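Local coordinates for protein putative trimethylamine methyltransferase (Rhizobium meliloti, PDB 4YYC) that probably acts as a methyltransferase and belongs to the trimethylamine methyltransferase family, at residues A[85-90]-A[97-102]; A[108-113]-A[299-304]; A[225-230]-A[507-512]; A[316-321]-A[393-398]; A[361-364]-A[368-371]. All blocks are in the same frame, centred on the assembly; numbering follows the deposited sequence.

Contact 1 of 5, residues A[85-90]-A[97-102]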
# COMPACT_ATOMS: atom_id res chain seq x y z
N ASP A 85 -6.23 14.73 -41.95
CA ASP A 85 -7.26 14.37 -42.91
C ASP A 85 -8.26 13.41 -42.33
O ASP A 85 -9.45 13.54 -42.59
CB ASP A 85 -6.70 13.79 -44.20
CG ASP A 85 -6.02 14.81 -45.06
OD1 ASP A 85 -6.04 16.03 -44.77
OD2 ASP A 85 -5.46 14.41 -46.12
N LEU A 86 -7.80 12.46 -41.53
CA LEU A 86 -8.72 11.51 -40.89
C LEU A 86 -9.69 12.21 -39.95
O LEU A 86 -10.88 11.90 -39.93
CB LEU A 86 -7.95 10.40 -40.19
CG LEU A 86 -7.31 9.40 -41.11
CD1 LEU A 86 -6.23 8.59 -40.40
CD2 LEU A 86 -8.35 8.49 -41.73
N TRP A 87 -9.18 13.18 -39.20
CA TRP A 87 -9.99 13.93 -38.24
C TRP A 87 -11.00 14.82 -38.96
O TRP A 87 -12.16 14.88 -38.55
CB TRP A 87 -9.11 14.72 -37.24
CG TRP A 87 -8.64 13.87 -36.11
CD1 TRP A 87 -7.36 13.55 -35.77
CD2 TRP A 87 -9.49 13.16 -35.18
NE1 TRP A 87 -7.35 12.73 -34.67
CE2 TRP A 87 -8.64 12.45 -34.31
CE3 TRP A 87 -10.88 13.05 -35.02
CZ2 TRP A 87 -9.16 11.67 -33.27
CZ3 TRP A 87 -11.38 12.27 -34.00
CH2 TRP A 87 -10.50 11.58 -33.15
N LYS A 88 -10.58 15.48 -40.04
CA LYS A 88 -11.51 16.33 -40.77
C LYS A 88 -12.64 15.47 -41.32
O LYS A 88 -13.80 15.85 -41.25
CB LYS A 88 -10.84 17.09 -41.91
CG LYS A 88 -11.85 17.98 -42.63
N ALA A 89 -12.30 14.31 -41.85
CA ALA A 89 -13.30 13.40 -42.43
C ALA A 89 -14.28 12.88 -41.40
O ALA A 89 -15.44 12.65 -41.73
CB ALA A 89 -12.63 12.23 -43.12
N ALA A 90 -13.81 12.67 -40.17
CA ALA A 90 -14.63 12.22 -39.07
C ALA A 90 -15.52 13.33 -38.50
O ALA A 90 -16.37 13.04 -37.66
CB ALA A 90 -13.79 11.62 -37.96
N GLN A 97 -2.48 22.48 -36.95
CA GLN A 97 -2.28 21.14 -36.43
C GLN A 97 -3.12 20.89 -35.21
O GLN A 97 -2.98 19.83 -34.60
CB GLN A 97 -0.81 20.93 -36.11
CG GLN A 97 0.05 21.14 -37.33
CD GLN A 97 1.44 20.61 -37.12
OE1 GLN A 97 1.87 19.68 -37.80
NE2 GLN A 97 2.15 21.17 -36.15
N ARG A 98 -4.02 21.82 -34.86
CA ARG A 98 -4.87 21.65 -33.67
C ARG A 98 -6.20 21.06 -34.10
O ARG A 98 -6.88 21.62 -34.97
CB ARG A 98 -5.12 23.00 -33.01
CG ARG A 98 -5.81 22.93 -31.66
CD ARG A 98 -4.91 22.42 -30.57
NE ARG A 98 -3.82 23.36 -30.33
CZ ARG A 98 -3.90 24.49 -29.63
NH1 ARG A 98 -5.05 24.88 -29.02
NH2 ARG A 98 -2.80 25.25 -29.54
N VAL A 99 -6.58 19.94 -33.49
CA VAL A 99 -7.87 19.33 -33.75
C VAL A 99 -8.86 19.69 -32.64
O VAL A 99 -8.61 19.38 -31.49
CB VAL A 99 -7.74 17.81 -33.86
CG1 VAL A 99 -9.08 17.23 -34.26
CG2 VAL A 99 -6.68 17.45 -34.89
N HIS A 100 -9.97 20.35 -33.02
CA HIS A 100 -11.05 20.69 -32.10
C HIS A 100 -12.19 19.70 -32.31
O HIS A 100 -12.65 19.48 -33.44
CB HIS A 100 -11.52 22.13 -32.33
CG HIS A 100 -10.47 23.16 -32.04
ND1 HIS A 100 -10.42 23.84 -30.84
CD2 HIS A 100 -9.41 23.59 -32.76
CE1 HIS A 100 -9.38 24.66 -30.85
NE2 HIS A 100 -8.76 24.54 -32.02
N PHE A 101 -12.69 19.12 -31.23
CA PHE A 101 -13.62 17.99 -31.31
C PHE A 101 -15.02 18.40 -30.87
O PHE A 101 -15.21 18.86 -29.74
CB PHE A 101 -13.14 16.85 -30.40
CG PHE A 101 -11.75 16.34 -30.74
CD1 PHE A 101 -10.62 16.97 -30.23
CD2 PHE A 101 -11.57 15.21 -31.53
CE1 PHE A 101 -9.35 16.49 -30.51
CE2 PHE A 101 -10.30 14.74 -31.81
CZ PHE A 101 -9.19 15.40 -31.32
N PRO A 102 -16.03 18.14 -31.72
CA PRO A 102 -17.40 18.27 -31.26
C PRO A 102 -17.65 17.39 -30.06
O PRO A 102 -17.04 16.34 -29.93
CB PRO A 102 -18.22 17.76 -32.42
CG PRO A 102 -17.37 17.84 -33.60
CD PRO A 102 -15.96 17.80 -33.15
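W87 lays one face of its indole against V99 and F101, and these three buried residues carry the contact between 85-90 and 97-102, V99 from the strand and F101 from just beyond it. The F101 ring meets the indole edge-on: its CE2 comes to 3.4 Å from W87 CH2 and stands over the six-membered ring, slightly toward CH2. The two planes are at 88° to one another and the ring centroids lie 4.7 Å apart, so this is a T-shaped (edge-to-face) pair in which W87 supplies the face and F101 the edge. Beside it, over the pyrrole half of the same face, V99 CG1 makes a CH-pi contact, 4.3 Å from the centroid of the W87 five-membered ring. That methyl also leans over the rim of the F101 ring, so valine and phenylalanine brace each other while both press on the tryptophan.

The CB of F101 is not aimed at the helix. With CG turned anti to the carbonyl carbon (chi1 -58°), the ring is carried back to the indole. No hydrogen bond joins the two segments; the contact is apolar packing with edge-to-face and CH-pi geometry. Further out, F77 adds a second edge-to-face partner for W87, C106 and L109 of helix 105-109 pack on the indole as well, and A299 of helix 286-307 backs F101. The strand is held by its own backbone bonds, V99 to I75 and H100 to D93. In plan, this is a helix, 81-90, packed through an aromatic cluster on the antiparallel hairpin of strands 93-95 and 98-100 that follows it directly in the chain.

Contact 2 of 5, residues A[108-113]-A[299-304]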
# COMPACT_ATOMS: atom_id res chain seq x y z
N GLU A 108 -18.09 8.46 -29.07
CA GLU A 108 -18.83 7.70 -30.08
C GLU A 108 -17.93 6.84 -30.95
O GLU A 108 -18.23 5.68 -31.20
CB GLU A 108 -19.66 8.65 -30.97
CG GLU A 108 -20.65 7.96 -31.92
CD GLU A 108 -21.86 7.30 -31.23
OE1 GLU A 108 -22.04 7.45 -29.98
OE2 GLU A 108 -22.66 6.61 -31.93
N LEU A 109 -16.81 7.42 -31.40
CA LEU A 109 -15.85 6.66 -32.21
C LEU A 109 -15.31 5.48 -31.45
O LEU A 109 -15.02 4.45 -32.03
CB LEU A 109 -14.72 7.55 -32.67
CG LEU A 109 -15.07 8.59 -33.75
CD1 LEU A 109 -13.98 9.66 -33.88
CD2 LEU A 109 -15.37 7.91 -35.07
N LEU A 110 -15.18 5.62 -30.14
CA LEU A 110 -14.64 4.53 -29.31
C LEU A 110 -15.62 3.41 -29.04
O LEU A 110 -15.23 2.38 -28.49
CB LEU A 110 -14.12 5.10 -27.99
CG LEU A 110 -12.72 5.70 -28.20
CD1 LEU A 110 -12.32 6.58 -27.02
CD2 LEU A 110 -11.67 4.63 -28.44
N LYS A 111 -16.86 3.55 -29.49
CA LYS A 111 -17.79 2.45 -29.34
C LYS A 111 -17.38 1.17 -30.02
O LYS A 111 -17.82 0.08 -29.60
CB LYS A 111 -19.19 2.86 -29.81
CG LYS A 111 -19.80 3.86 -28.87
CD LYS A 111 -21.09 4.30 -29.46
CE LYS A 111 -22.09 4.67 -28.40
NZ LYS A 111 -23.40 4.72 -29.08
N THR A 112 -16.57 1.27 -31.05
CA THR A 112 -16.03 0.10 -31.72
C THR A 112 -14.83 -0.55 -31.04
O THR A 112 -14.43 -1.63 -31.45
CB THR A 112 -15.70 0.41 -33.20
OG1 THR A 112 -14.85 1.55 -33.28
CG2 THR A 112 -16.93 0.67 -33.98
N ALA A 113 -14.24 0.08 -30.03
CA ALA A 113 -13.05 -0.47 -29.40
C ALA A 113 -13.48 -1.59 -28.45
O ALA A 113 -14.50 -1.46 -27.78
CB ALA A 113 -12.30 0.63 -28.64
N ALA A 299 -8.85 11.54 -27.44
CA ALA A 299 -8.38 11.88 -28.79
C ALA A 299 -7.49 10.77 -29.34
O ALA A 299 -7.70 10.31 -30.47
CB ALA A 299 -7.66 13.19 -28.75
N GLY A 300 -6.50 10.34 -28.56
CA GLY A 300 -5.55 9.36 -29.05
C GLY A 300 -6.18 8.00 -29.27
O GLY A 300 -5.87 7.33 -30.26
N ALA A 301 -7.00 7.55 -28.32
CA ALA A 301 -7.67 6.27 -28.48
C ALA A 301 -8.66 6.30 -29.62
O ALA A 301 -8.72 5.35 -30.43
CB ALA A 301 -8.33 5.83 -27.19
N ALA A 302 -9.44 7.39 -29.76
CA ALA A 302 -10.39 7.46 -30.89
C ALA A 302 -9.67 7.44 -32.21
O ALA A 302 -10.18 6.84 -33.17
CB ALA A 302 -11.24 8.71 -30.78
N PHE A 303 -8.48 8.06 -32.27
CA PHE A 303 -7.66 8.01 -33.46
C PHE A 303 -7.41 6.59 -33.95
O PHE A 303 -7.46 6.30 -35.17
CB PHE A 303 -6.33 8.73 -33.22
CG PHE A 303 -5.46 8.79 -34.46
CD1 PHE A 303 -5.85 9.51 -35.57
CD2 PHE A 303 -4.33 8.03 -34.53
CE1 PHE A 303 -5.04 9.52 -36.73
CE2 PHE A 303 -3.50 8.04 -35.65
CZ PHE A 303 -3.85 8.78 -36.74
N THR A 304 -7.17 5.67 -33.04
CA THR A 304 -6.92 4.27 -33.46
C THR A 304 -8.11 3.69 -34.25
O THR A 304 -7.91 2.91 -35.18
CB THR A 304 -6.56 3.34 -32.28
OG1 THR A 304 -7.72 3.17 -31.44
CG2 THR A 304 -5.33 3.86 -31.50
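The two methyls of L110 rest on A301 and A302, where the end of helix 105-109 runs up against helix 286-307. The longer helix is one of the outer helices of the TIM-type beta/alpha barrel expected for this family: it connects the neighbouring parallel strands 269-277 and 313-322 in a beta-alpha-beta crossover, and here the peripheral helix sits on its outer side.

The fit depends on small residues. From A299 to A302 the barrel helix carries nothing bigger than a methyl group, and so the backbones come as near as 5.4 Å between the CA atoms of L110 and A302. The A302 methyl is the bump on this surface. It touches both leucines, with L109 CB at 4.1 Å from A302 CB and L110 CG at 4.2 Å from A302 CB. L110 fills the shallow hollow next to it: its CD2 reaches the methyl CB of A301 at 3.8 Å. The leucine CG is turned anti to its carbonyl carbon (chi1 -81°), which extends the branch along the helix surface.

L109 continues the apolar patch to W87 and L306, while V313 and L352 close round A301 from the side of the barrel. The outer flank is polar instead, with a salt bridge within 108-113, K111 to E108, whose hydrogen bond is weak, and a hydrogen bond between T112 OG1 and Q305 OE1. Beneath the leucine, the A301 carbonyl is occupied from another direction: T304 OG1 donates to A301 O at 2.6 Å, lying in the carbonyl plane, and L110 CD2 rests 3.6 Å from that same oxygen.

Contact 3 of 5, residues A[225-230]-A[507-512]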
# COMPACT_ATOMS: atom_id res chain seq x y z
N ALA A 225 6.39 -10.89 -35.91
CA ALA A 225 5.25 -11.55 -35.31
C ALA A 225 4.59 -12.50 -36.30
O ALA A 225 4.14 -13.61 -35.90
CB ALA A 225 4.23 -10.52 -34.84
N LYS A 226 4.51 -12.09 -37.57
CA LYS A 226 3.91 -12.97 -38.60
C LYS A 226 4.74 -14.20 -38.87
O LYS A 226 4.17 -15.26 -39.09
CB LYS A 226 3.63 -12.21 -39.88
CG LYS A 226 2.54 -11.20 -39.74
CD LYS A 226 2.15 -10.50 -41.05
CE LYS A 226 0.95 -9.62 -40.79
NZ LYS A 226 0.36 -9.12 -42.03
N ILE A 227 6.07 -14.08 -38.84
CA ILE A 227 6.94 -15.25 -38.91
C ILE A 227 6.66 -16.23 -37.75
O ILE A 227 6.61 -17.44 -37.94
CB ILE A 227 8.44 -14.84 -38.92
CG1 ILE A 227 8.77 -14.18 -40.26
CG2 ILE A 227 9.35 -16.04 -38.69
CD1 ILE A 227 9.98 -13.27 -40.30
N LEU A 228 6.45 -15.68 -36.57
CA LEU A 228 6.26 -16.46 -35.35
C LEU A 228 4.88 -17.14 -35.26
O LEU A 228 4.78 -18.32 -34.95
CB LEU A 228 6.48 -15.56 -34.15
CG LEU A 228 6.26 -16.17 -32.80
CD1 LEU A 228 7.11 -17.41 -32.57
CD2 LEU A 228 6.56 -15.13 -31.75
N PHE A 229 3.82 -16.37 -35.52
CA PHE A 229 2.43 -16.79 -35.29
C PHE A 229 1.66 -17.12 -36.58
O PHE A 229 0.59 -17.76 -36.52
CB PHE A 229 1.67 -15.63 -34.66
CG PHE A 229 2.01 -15.35 -33.24
CD1 PHE A 229 1.39 -16.04 -32.22
CD2 PHE A 229 2.92 -14.35 -32.90
CE1 PHE A 229 1.65 -15.77 -30.89
CE2 PHE A 229 3.22 -14.08 -31.55
CZ PHE A 229 2.59 -14.79 -30.56
N GLY A 230 2.14 -16.67 -37.73
CA GLY A 230 1.38 -16.75 -38.98
C GLY A 230 0.77 -15.43 -39.41
O GLY A 230 0.36 -14.61 -38.56
N GLU A 507 15.17 -19.93 -37.40
CA GLU A 507 15.95 -19.68 -38.61
C GLU A 507 15.32 -18.57 -39.44
O GLU A 507 16.03 -17.69 -39.95
CB GLU A 507 16.11 -20.97 -39.42
CG GLU A 507 16.77 -20.82 -40.77
N ALA A 508 14.00 -18.61 -39.61
CA ALA A 508 13.31 -17.58 -40.37
C ALA A 508 13.43 -16.21 -39.72
O ALA A 508 13.55 -15.20 -40.40
CB ALA A 508 11.85 -17.94 -40.54
N LEU A 509 13.33 -16.17 -38.38
CA LEU A 509 13.53 -14.89 -37.70
C LEU A 509 14.95 -14.36 -37.90
O LEU A 509 15.13 -13.20 -38.14
CB LEU A 509 13.25 -15.04 -36.20
CG LEU A 509 11.77 -15.24 -35.87
CD1 LEU A 509 11.62 -15.75 -34.42
CD2 LEU A 509 10.98 -13.94 -36.12
N LYS A 510 15.95 -15.23 -37.73
CA LYS A 510 17.33 -14.83 -37.89
C LYS A 510 17.59 -14.38 -39.32
O LYS A 510 18.33 -13.44 -39.53
CB LYS A 510 18.26 -16.00 -37.59
CG LYS A 510 18.33 -16.36 -36.14
CD LYS A 510 19.20 -17.61 -36.01
CE LYS A 510 19.54 -17.82 -34.56
NZ LYS A 510 20.56 -16.84 -34.10
N GLU A 511 16.98 -15.05 -40.29
CA GLU A 511 17.16 -14.64 -41.71
C GLU A 511 16.57 -13.27 -41.96
O GLU A 511 17.21 -12.45 -42.62
CB GLU A 511 16.56 -15.66 -42.68
CG GLU A 511 17.48 -16.83 -42.91
CD GLU A 511 16.92 -17.87 -43.87
OE1 GLU A 511 17.17 -19.08 -43.59
OE2 GLU A 511 16.31 -17.48 -44.91
N PHE A 512 15.40 -13.01 -41.38
CA PHE A 512 14.74 -11.70 -41.49
C PHE A 512 15.59 -10.60 -40.88
O PHE A 512 15.79 -9.53 -41.48
CB PHE A 512 13.38 -11.72 -40.83
CG PHE A 512 12.70 -10.36 -40.78
CD1 PHE A 512 11.98 -9.88 -41.88
CD2 PHE A 512 12.82 -9.55 -39.65
CE1 PHE A 512 11.40 -8.61 -41.85
CE2 PHE A 512 12.23 -8.29 -39.63
CZ PHE A 512 11.52 -7.83 -40.72
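I227 is pushed into the hollow formed by A508, L509 and F512, the core of an antiparallel helix pair. The segments 225-229 and 507-512 run at 168° with their axes 9.7 Å apart, and they join helix 503-518, near the C-terminus of the chain, to helix 215-229, an outer helix of the barrel.

The tight part is the inner one. There I227 CG2 meets L509 CD2 at 3.7 Å, the two side chains running antiparallel alongside one another. L509 is buried, since I201 and M224 cover it too, and F512, partly exposed, packs on M224, A223 and L194. Toward solvent, I227 CG2 also sits 3.6 Å from A508 CB, a close contact but one at the partly exposed margin. Beyond it K510 and E511 are exposed and take no part. On the other helix K226 turns aside to salt bridges with D231 and E235. No polar bond crosses between the segments, so the pairing rests on apolar contact.

The two branches of I227 divide the work. While CG2 serves A508 and L509, the longer branch, anti to the carbonyl carbon (chi1 -71°), carries CD1 to 3.8 Å from F512 CB.

Contact 4 of 5, residues A[316-321]-A[393-398]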
# COMPACT_ATOMS: atom_id res chain seq x y z
N GLY A 316 -4.31 4.53 -21.02
CA GLY A 316 -3.09 4.50 -20.21
C GLY A 316 -2.94 5.78 -19.44
O GLY A 316 -3.60 6.78 -19.74
N THR A 317 -2.13 5.75 -18.40
CA THR A 317 -1.78 6.95 -17.68
C THR A 317 -0.37 6.65 -17.07
O THR A 317 -0.24 5.68 -16.34
CB THR A 317 -2.81 7.23 -16.56
OG1 THR A 317 -4.04 7.72 -17.13
CG2 THR A 317 -2.33 8.26 -15.58
N PHE A 318 0.59 7.53 -17.29
CA PHE A 318 1.77 7.62 -16.44
C PHE A 318 1.60 8.94 -15.70
O PHE A 318 1.56 10.00 -16.36
CB PHE A 318 3.07 7.60 -17.21
CG PHE A 318 4.24 7.81 -16.33
CD1 PHE A 318 4.84 6.74 -15.72
CD2 PHE A 318 4.71 9.10 -16.07
CE1 PHE A 318 5.91 6.94 -14.86
CE2 PHE A 318 5.80 9.28 -15.22
CZ PHE A 318 6.38 8.20 -14.62
N ALA A 319 1.50 8.87 -14.39
CA ALA A 319 1.27 10.07 -13.61
C ALA A 319 2.06 10.07 -12.32
O ALA A 319 2.00 9.14 -11.52
CB ALA A 319 -0.22 10.29 -13.40
N ALA A 320 2.89 11.07 -12.20
CA ALA A 320 3.67 11.29 -11.00
C ALA A 320 3.57 12.75 -10.62
O ALA A 320 2.85 13.53 -11.29
CB ALA A 320 5.09 10.84 -11.26
N SER A 321 4.21 13.14 -9.53
CA SER A 321 4.21 14.53 -9.10
C SER A 321 5.58 15.15 -9.31
O SER A 321 6.51 14.49 -9.83
CB SER A 321 3.73 14.64 -7.64
OG SER A 321 4.26 13.61 -6.85
N ALA A 393 7.85 -4.33 -12.11
CA ALA A 393 9.09 -4.67 -11.39
C ALA A 393 10.30 -4.15 -12.07
O ALA A 393 10.40 -4.21 -13.33
CB ALA A 393 9.24 -6.15 -11.20
N GLY A 394 11.25 -3.70 -11.30
CA GLY A 394 12.56 -3.32 -11.80
C GLY A 394 12.91 -1.85 -11.90
O GLY A 394 14.11 -1.51 -12.05
N TRP A 395 11.92 -0.95 -11.88
CA TRP A 395 12.16 0.49 -12.00
C TRP A 395 12.86 1.07 -10.78
O TRP A 395 12.40 0.88 -9.63
CB TRP A 395 10.81 1.16 -12.18
CG TRP A 395 10.68 2.63 -12.14
CD1 TRP A 395 10.93 3.48 -11.09
CD2 TRP A 395 10.16 3.46 -13.19
NE1 TRP A 395 10.53 4.77 -11.41
CE2 TRP A 395 10.07 4.78 -12.69
CE3 TRP A 395 9.76 3.22 -14.52
CZ2 TRP A 395 9.62 5.83 -13.47
CZ3 TRP A 395 9.31 4.26 -15.25
CH2 TRP A 395 9.27 5.54 -14.74
N LEU A 396 13.88 1.87 -11.03
CA LEU A 396 14.54 2.62 -10.00
C LEU A 396 14.92 3.98 -10.59
O LEU A 396 14.96 4.18 -11.82
CB LEU A 396 15.79 1.80 -9.54
CG LEU A 396 16.43 2.13 -8.22
CD1 LEU A 396 15.47 1.98 -7.05
CD2 LEU A 396 17.62 1.20 -8.01
N GLU A 397 15.20 4.93 -9.72
CA GLU A 397 15.79 6.19 -10.08
C GLU A 397 14.91 6.91 -11.09
O GLU A 397 15.37 7.45 -12.09
CB GLU A 397 17.26 6.00 -10.57
CG GLU A 397 18.06 7.26 -10.47
CD GLU A 397 19.40 7.12 -11.14
OE1 GLU A 397 20.24 6.27 -10.70
OE2 GLU A 397 19.63 7.82 -12.13
N GLY A 398 13.61 6.93 -10.84
CA GLY A 398 12.72 7.72 -11.63
C GLY A 398 12.60 7.27 -13.06
O GLY A 398 12.15 8.06 -13.94
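Both aromatic side chains leave the main chain with CG turned away from the backbone N, F318 at chi1 175° and W395 at chi1 171°, and this extended setting sends them head on at one another from the two sides of the interior. They meet at their far ends: F318 CE1 lies 3.6 Å from W395 CH2, and F318 CZ lies 3.9 Å from the same carbon. The planes are inclined at 35° and the F318 centroid is 5.8 Å from that of the W395 six-membered ring. The pair is therefore oblique, too tilted for a stack and too flat for a T-shape, and it buries little surface.

Other residues fix the two rings. F275, on the neighbouring parallel strand 269-277, stacks on F318. H391 meets W395 edge-to-face, and the indole NE1 donates a hydrogen bond to C361 O, which gives the buried N-H its partner and should restrain rotation of the ring. T317 and A319 on the same strand turn the other way, onto helix 334-350, so F318 points to the inside of the barrel.

A bound ligand of unknown identity lies about 4 Å from the F318 side chain. Between the two rings themselves there are only carbon atoms and no hydrogen bond. The chemistry thus implies that F318 offers the ligand a carbon surface and W395 supports that ring at its far end, while the polar hold on W395 is made on the indole edge that bears its nitrogen.

Contact 5 of 5, residues A[361-364]-A[368-371]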
# COMPACT_ATOMS: atom_id res chain seq x y z
N CYS A 361 9.25 4.49 -8.28
CA CYS A 361 9.97 5.23 -7.26
C CYS A 361 11.03 6.14 -7.84
O CYS A 361 11.42 6.04 -9.03
CB CYS A 361 10.61 4.26 -6.28
SG CYS A 361 11.92 3.22 -7.02
N GLY A 362 11.51 7.04 -7.00
CA GLY A 362 12.54 7.99 -7.36
C GLY A 362 13.86 7.76 -6.65
O GLY A 362 14.84 8.46 -6.92
N SER A 363 13.91 6.83 -5.72
CA SER A 363 15.15 6.54 -5.04
C SER A 363 16.25 6.03 -5.93
O SER A 363 15.99 5.46 -6.97
CB SER A 363 14.90 5.48 -3.96
OG SER A 363 15.99 5.41 -3.08
N LYS A 364 17.50 6.26 -5.54
CA LYS A 364 18.66 5.79 -6.29
C LYS A 364 19.07 4.36 -5.94
O LYS A 364 19.90 3.77 -6.63
CB LYS A 364 19.84 6.75 -6.11
CG LYS A 364 19.83 7.94 -7.09
CD LYS A 364 18.60 8.80 -7.14
CE LYS A 364 18.36 9.54 -5.86
NZ LYS A 364 17.12 10.35 -5.96
N ALA A 368 14.42 1.75 1.77
CA ALA A 368 13.06 1.94 2.25
C ALA A 368 12.28 3.01 1.52
O ALA A 368 11.09 2.91 1.43
CB ALA A 368 13.04 2.18 3.77
N GLN A 369 12.98 3.99 0.93
CA GLN A 369 12.31 4.97 0.07
C GLN A 369 11.78 4.27 -1.18
O GLN A 369 10.58 4.41 -1.53
CB GLN A 369 13.24 6.14 -0.31
CG GLN A 369 12.55 7.14 -1.21
CD GLN A 369 13.47 8.20 -1.76
OE1 GLN A 369 14.52 8.50 -1.19
NE2 GLN A 369 13.08 8.76 -2.89
N ALA A 370 12.65 3.53 -1.85
CA ALA A 370 12.23 2.83 -3.06
C ALA A 370 11.02 1.97 -2.76
O ALA A 370 10.05 1.91 -3.55
CB ALA A 370 13.33 1.99 -3.59
N ALA A 371 11.09 1.27 -1.60
CA ALA A 371 10.03 0.31 -1.26
C ALA A 371 8.72 0.99 -0.89
O ALA A 371 7.67 0.53 -1.32
CB ALA A 371 10.51 -0.58 -0.12
O HOH W 1 16.92 7.17 -0.54
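S363 overlaps the start of helix 368-383 with its CB, which lies 3.6 Å from A370 N and 3.8 Å from the A370 methyl CB. This is the loop after barrel strand 354-355 folding back on the first turn of the helix it leads to, a beta-alpha loop closing on its own helix. C361 supports the same alanine from two residues earlier in the loop: its SG is 3.9 Å from A370 CB, so the methyl touches both loop side chains.

The polar groups are shared out around this core. S363 OG bonds with D367, whose OD1 also accepts A370 N, so the aspartate ahead of the helix ties loop and helix together. Q369 extends its chain beside S363, CG anti to the backbone N (chi1 179°). The orientation of its amide is set at both ends: NE2 donates to E373 OE2, while OE1 accepts D466 N of the second subunit. K364 curls back to give its NZ to G362 O and forms a salt bridge with D466 of the second subunit, which places the loop at the dimer interface.

No direct hydrogen bond joins the two segments. The S363 hydroxyl and the Q369 side-chain amide oxygen are linked instead by one water, which donates to both, reaching S363 OG at 3.2 Å and Q369 OE1 at 2.8 Å.

Overall arrangement
Contacts 1, 2 and 3 involve helices outside the barrel strands; contacts 4 and 5 lie together elsewhere in the fold. Contacts 1 and 2 touch, centres 13 Å apart: strand 98-100 leads into helix 105-109, and W87 and F101 pack on helix 286-307. That helix runs on to strand 313-322, which carries one side of contact 4, its centre 26 Å from that of contact 2. Contact 5, nested in the loop that contact 4 closes, is joined to it by probable hydrogen bonds, W395 NE1 to C361 O and E397 N to S363 O. Contact 3 closes a longer loop enclosing both, its centre 40 Å from that of contact 5. Contact 4 approaches the ligand and contact 5 the second subunit, their centres 11 Å apart.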